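Local coordinates for periplasmic solute binding protein (Liberibacter asiaticus, PDB 5Z2K), which probably serves as the periplasmic metal-binding component of an ABC transporter for zinc and manganese uptake, here holding a manganese ion, at residues Asn36-Tyr41 with Leu62-Thr67. The protein carries 1 engineered substitution. Numbering follows the deposited sequence.
Engineered in segment 36-41: Ala38 (natural residue Ser). With MN (manganese (II) ion), chain B.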
ATOM      1  N   ASN A  36       9.891   5.399  -7.501  1.00 26.55           N
ATOM      2  CA  ASN A  36      10.818   5.678  -6.455  1.00 27.08           C
ATOM      3  C   ASN A  36      10.370   4.831  -5.232  1.00 26.93           C
ATOM      4  O   ASN A  36       9.268   4.337  -5.180  1.00 25.43           O
ATOM      5  CB  ASN A  36      10.987   7.170  -6.243  1.00 28.47           C
ATOM      6  CG  ASN A  36      11.940   7.780  -7.247  1.00 33.93           C
ATOM      7  OD1 ASN A  36      12.675   7.080  -7.871  1.00 39.31           O
ATOM      8  ND2 ASN A  36      11.908   9.063  -7.412  1.00 38.49           N
ATOM      9  N   ASP A  37      11.300   4.568  -4.325  1.00 28.55           N
ATOM     10  CA  ASP A  37      10.994   3.719  -3.180  1.00 28.61           C
ATOM     11  C   ASP A  37      10.478   4.494  -1.986  1.00 22.54           C
ATOM     12  O   ASP A  37      11.173   5.361  -1.457  1.00 24.29           O
ATOM     13  CB  ASP A  37      12.225   2.903  -2.778  1.00 35.66           C
ATOM     14  CG  ASP A  37      11.955   1.979  -1.607  1.00 39.96           C
ATOM     15  OD1 ASP A  37      12.926   1.429  -1.046  1.00 28.62           O
ATOM     16  OD2 ASP A  37      10.772   1.804  -1.248  1.00 45.03           O
ATOM     17  N   ALA A  38       9.257   4.190  -1.553  1.00 22.26           N
ATOM     18  CA  ALA A  38       8.728   4.913  -0.369  1.00 20.21           C
ATOM     19  C   ALA A  38       9.342   4.470   0.980  1.00 19.86           C
ATOM     20  O   ALA A  38       9.138   5.155   1.983  1.00 20.60           O
ATOM     21  CB  ALA A  38       7.211   4.883  -0.301  1.00 19.37           C
ATOM     22  N   HIS A  39      10.069   3.339   1.003  1.00 18.52           N
ATOM     23  CA  HIS A  39      10.676   2.840   2.221  1.00 20.59           C
ATOM     24  C   HIS A  39      12.034   3.463   2.485  1.00 23.83           C
ATOM     25  O   HIS A  39      12.487   3.400   3.615  1.00 27.86           O
ATOM     26  CB  HIS A  39      10.841   1.311   2.209  1.00 20.82           C
ATOM     27  CG  HIS A  39       9.545   0.584   2.098  1.00 18.99           C
ATOM     28  ND1 HIS A  39       8.587   0.657   3.078  1.00 18.08           N
ATOM     29  CD2 HIS A  39       9.046  -0.229   1.128  1.00 19.52           C
ATOM     30  CE1 HIS A  39       7.539  -0.084   2.715  1.00 18.15           C
ATOM     31  NE2 HIS A  39       7.803  -0.645   1.550  1.00 16.43           N
ATOM     32  N   SER A  40      12.688   3.984   1.460  1.00 25.96           N
ATOM     33  CA  SER A  40      14.014   4.628   1.644  1.00 30.35           C
ATOM     34  C   SER A  40      14.225   5.677   0.545  1.00 34.35           C
ATOM     35  O   SER A  40      14.581   5.355  -0.601  1.00 35.95           O
ATOM     36  CB  SER A  40      15.130   3.633   1.555  1.00 34.04           C
ATOM     37  OG  SER A  40      15.064   3.070   0.282  1.00 41.35           O
ATOM     38  N   TYR A  41      13.991   6.925   0.904  1.00 33.47           N
ATOM     39  CA  TYR A  41      13.960   7.986  -0.107  1.00 28.56           C
ATOM     40  C   TYR A  41      14.835   9.101   0.362  1.00 25.63           C
ATOM     41  O   TYR A  41      14.826   9.484   1.551  1.00 26.17           O
ATOM     42  CB  TYR A  41      12.518   8.435  -0.365  1.00 24.04           C
ATOM     43  CG  TYR A  41      12.424   9.499  -1.438  1.00 20.71           C
ATOM     44  CD1 TYR A  41      12.560   9.172  -2.767  1.00 20.85           C
ATOM     45  CD2 TYR A  41      12.200  10.830  -1.099  1.00 21.37           C
ATOM     46  CE1 TYR A  41      12.514  10.137  -3.761  1.00 21.26           C
ATOM     47  CE2 TYR A  41      12.113  11.817  -2.077  1.00 18.95           C
ATOM     48  CZ  TYR A  41      12.272  11.481  -3.401  1.00 19.77           C
ATOM     49  OH  TYR A  41      12.211  12.427  -4.398  1.00 19.31           O
ATOM     50  N   LEU A  62       2.300   4.681  10.024  1.00 14.71           N
ATOM     51  CA  LEU A  62       2.756   3.309  10.251  1.00 15.20           C
ATOM     52  C   LEU A  62       4.260   3.162   9.887  1.00 16.38           C
ATOM     53  O   LEU A  62       4.710   2.141   9.360  1.00 15.96           O
ATOM     54  CB  LEU A  62       1.869   2.319   9.506  1.00 15.23           C
ATOM     55  CG  LEU A  62       0.372   2.352   9.820  1.00 14.95           C
ATOM     56  CD1 LEU A  62      -0.413   1.457   8.847  1.00 14.44           C
ATOM     57  CD2 LEU A  62       0.070   1.992  11.275  1.00 17.23           C
ATOM     58  N   HIS A  63       5.012   4.224  10.201  1.00 16.27           N
ATOM     59  CA  HIS A  63       6.433   4.353   9.975  1.00 17.43           C
ATOM     60  C   HIS A  63       6.896   4.287   8.530  1.00 16.83           C
ATOM     61  O   HIS A  63       8.119   4.174   8.332  1.00 17.62           O
ATOM     62  CB  HIS A  63       7.212   3.321  10.807  1.00 20.11           C
ATOM     63  CG  HIS A  63       7.102   3.544  12.282  1.00 23.56           C
ATOM     64  ND1 HIS A  63       7.947   2.936  13.189  1.00 28.08           N
ATOM     65  CD2 HIS A  63       6.243   4.303  13.012  1.00 26.15           C
ATOM     66  CE1 HIS A  63       7.627   3.337  14.416  1.00 28.68           C
ATOM     67  NE2 HIS A  63       6.603   4.169  14.335  1.00 30.23           N
ATOM     68  N   LEU A  64       6.005   4.412   7.555  1.00 15.48           N
ATOM     69  CA  LEU A  64       6.415   4.331   6.158  1.00 15.39           C
ATOM     70  C   LEU A  64       7.496   5.378   5.860  1.00 16.26           C
ATOM     71  O   LEU A  64       8.532   5.092   5.231  1.00 14.95           O
ATOM     72  CB  LEU A  64       5.240   4.509   5.211  1.00 14.75           C
ATOM     73  CG  LEU A  64       5.594   4.433   3.728  1.00 14.81           C
ATOM     74  CD1 LEU A  64       6.007   3.012   3.346  1.00 16.64           C
ATOM     75  CD2 LEU A  64       4.461   4.907   2.839  1.00 15.80           C
ATOM     76  N   GLU A  65       7.243   6.585   6.364  1.00 15.76           N
ATOM     77  CA  GLU A  65       8.077   7.716   6.090  1.00 15.43           C
ATOM     78  C   GLU A  65       9.184   7.936   7.100  1.00 17.89           C
ATOM     79  O   GLU A  65       9.842   9.015   7.090  1.00 16.94           O
ATOM     80  CB  GLU A  65       7.213   8.987   5.962  1.00 15.34           C
ATOM     81  CG  GLU A  65       6.209   8.979   4.847  1.00 13.47           C
ATOM     82  CD  GLU A  65       4.848   8.420   5.219  1.00 13.30           C
ATOM     83  OE1 GLU A  65       4.629   8.079   6.404  1.00 14.10           O
ATOM     84  OE2 GLU A  65       4.005   8.297   4.292  1.00 12.64           O
ATOM     85  N   GLU A  66       9.440   6.970   7.983  1.00 18.04           N
ATOM     86  CA  GLU A  66      10.287   7.229   9.145  1.00 20.84           C
ATOM     87  C   GLU A  66      11.667   7.786   8.780  1.00 21.75           C
ATOM     88  O   GLU A  66      12.161   8.650   9.478  1.00 22.10           O
ATOM     89  CB  GLU A  66      10.433   5.963  10.009  1.00 23.86           C
ATOM     90  CG  GLU A  66      11.087   4.816   9.303  1.00 26.52           C
ATOM     91  CD  GLU A  66      11.063   3.503  10.139  1.00 35.58           C
ATOM     92  OE1 GLU A  66      10.796   3.554  11.359  1.00 36.96           O
ATOM     93  OE2 GLU A  66      11.307   2.443   9.538  1.00 39.85           O
ATOM     94  N   THR A  67      12.241   7.348   7.674  1.00 20.91           N
ATOM     95  CA  THR A  67      13.587   7.781   7.307  1.00 25.11           C
ATOM     96  C   THR A  67      13.680   9.175   6.667  1.00 23.78           C
ATOM     97  O   THR A  67      14.789   9.710   6.566  1.00 25.08           O
ATOM     98  CB  THR A  67      14.286   6.802   6.365  1.00 26.60           C
ATOM     99  OG1 THR A  67      13.633   6.793   5.127  1.00 26.67           O
ATOM    100  CG2 THR A  67      14.338   5.418   6.955  1.00 29.41           C
TER
HETATM  101 MN    MN B 301       6.733  -2.390   0.677  1.00 15.77          MN
HETATM  102  O   HOH W   1      11.223   5.394   5.700  1.00 22.62           O
HETATM  103  O   HOH W   2       9.019   2.207   5.181  1.00 28.14           O
HETATM  104  O   HOH W   3      16.727  10.094   4.359  1.00 26.90           O
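Leu64 reaches the imidazole of His39 with one methyl, CD1, which lies 3.5 Å from both His39 ND1 and His39 CE1. The two side chains cross at about a right angle, and the methyl meets the ring obliquely. With chi1 at -180° the Leu64 branch point swings opposite the main-chain nitrogen, and its two methyls divide the work: CD1 goes to the ring, while CD2 makes an apolar contact, 4.2 Å from CB of Ala38, an engineered residue in place of the natural serine. No direct hydrogen bond joins 36-41 to 62-67; the polar link runs through water. One water lies in the His39 ring plane, accepts from His39 ND1 at 2.6 Å and donates to Leu64 O. The far nitrogen, His39 NE2, binds manganese at 2.2 Å, alongside His106, Glu172 and Asp247. A second water donates to both Leu64 O, at 2.7 Å, and His39 O, and accepts from Thr67 N. Leu64 O therefore takes two water bonds, whereas Ala38 O, 3.3 Å from Leu64 O, is another acceptor and bonds instead to the hydroxyl of Tyr68. A type I turn from His63 to Glu66, closed by Glu66 N to His63 O, contains Leu64, and Thr67 follows directly. In 36-41, Asp37 OD2 accepts from His39 N at 2.8 Å in a nearly straight bond (168°), forming an Asx turn, while Asp37 OD1 accepts from Ser40 OG; both donors approach from above the carboxylate plane. Both segments are loops, one following strand 27-30 and the other strand 56-59 of the four-stranded parallel sheet, and the first carries the metal ligand. Both ring nitrogens are engaged, which should restrict ring rotation and is consistent with a neutral imidazole protonated at ND1, whose water link to Leu64 O would favour turning NE2 to manganese.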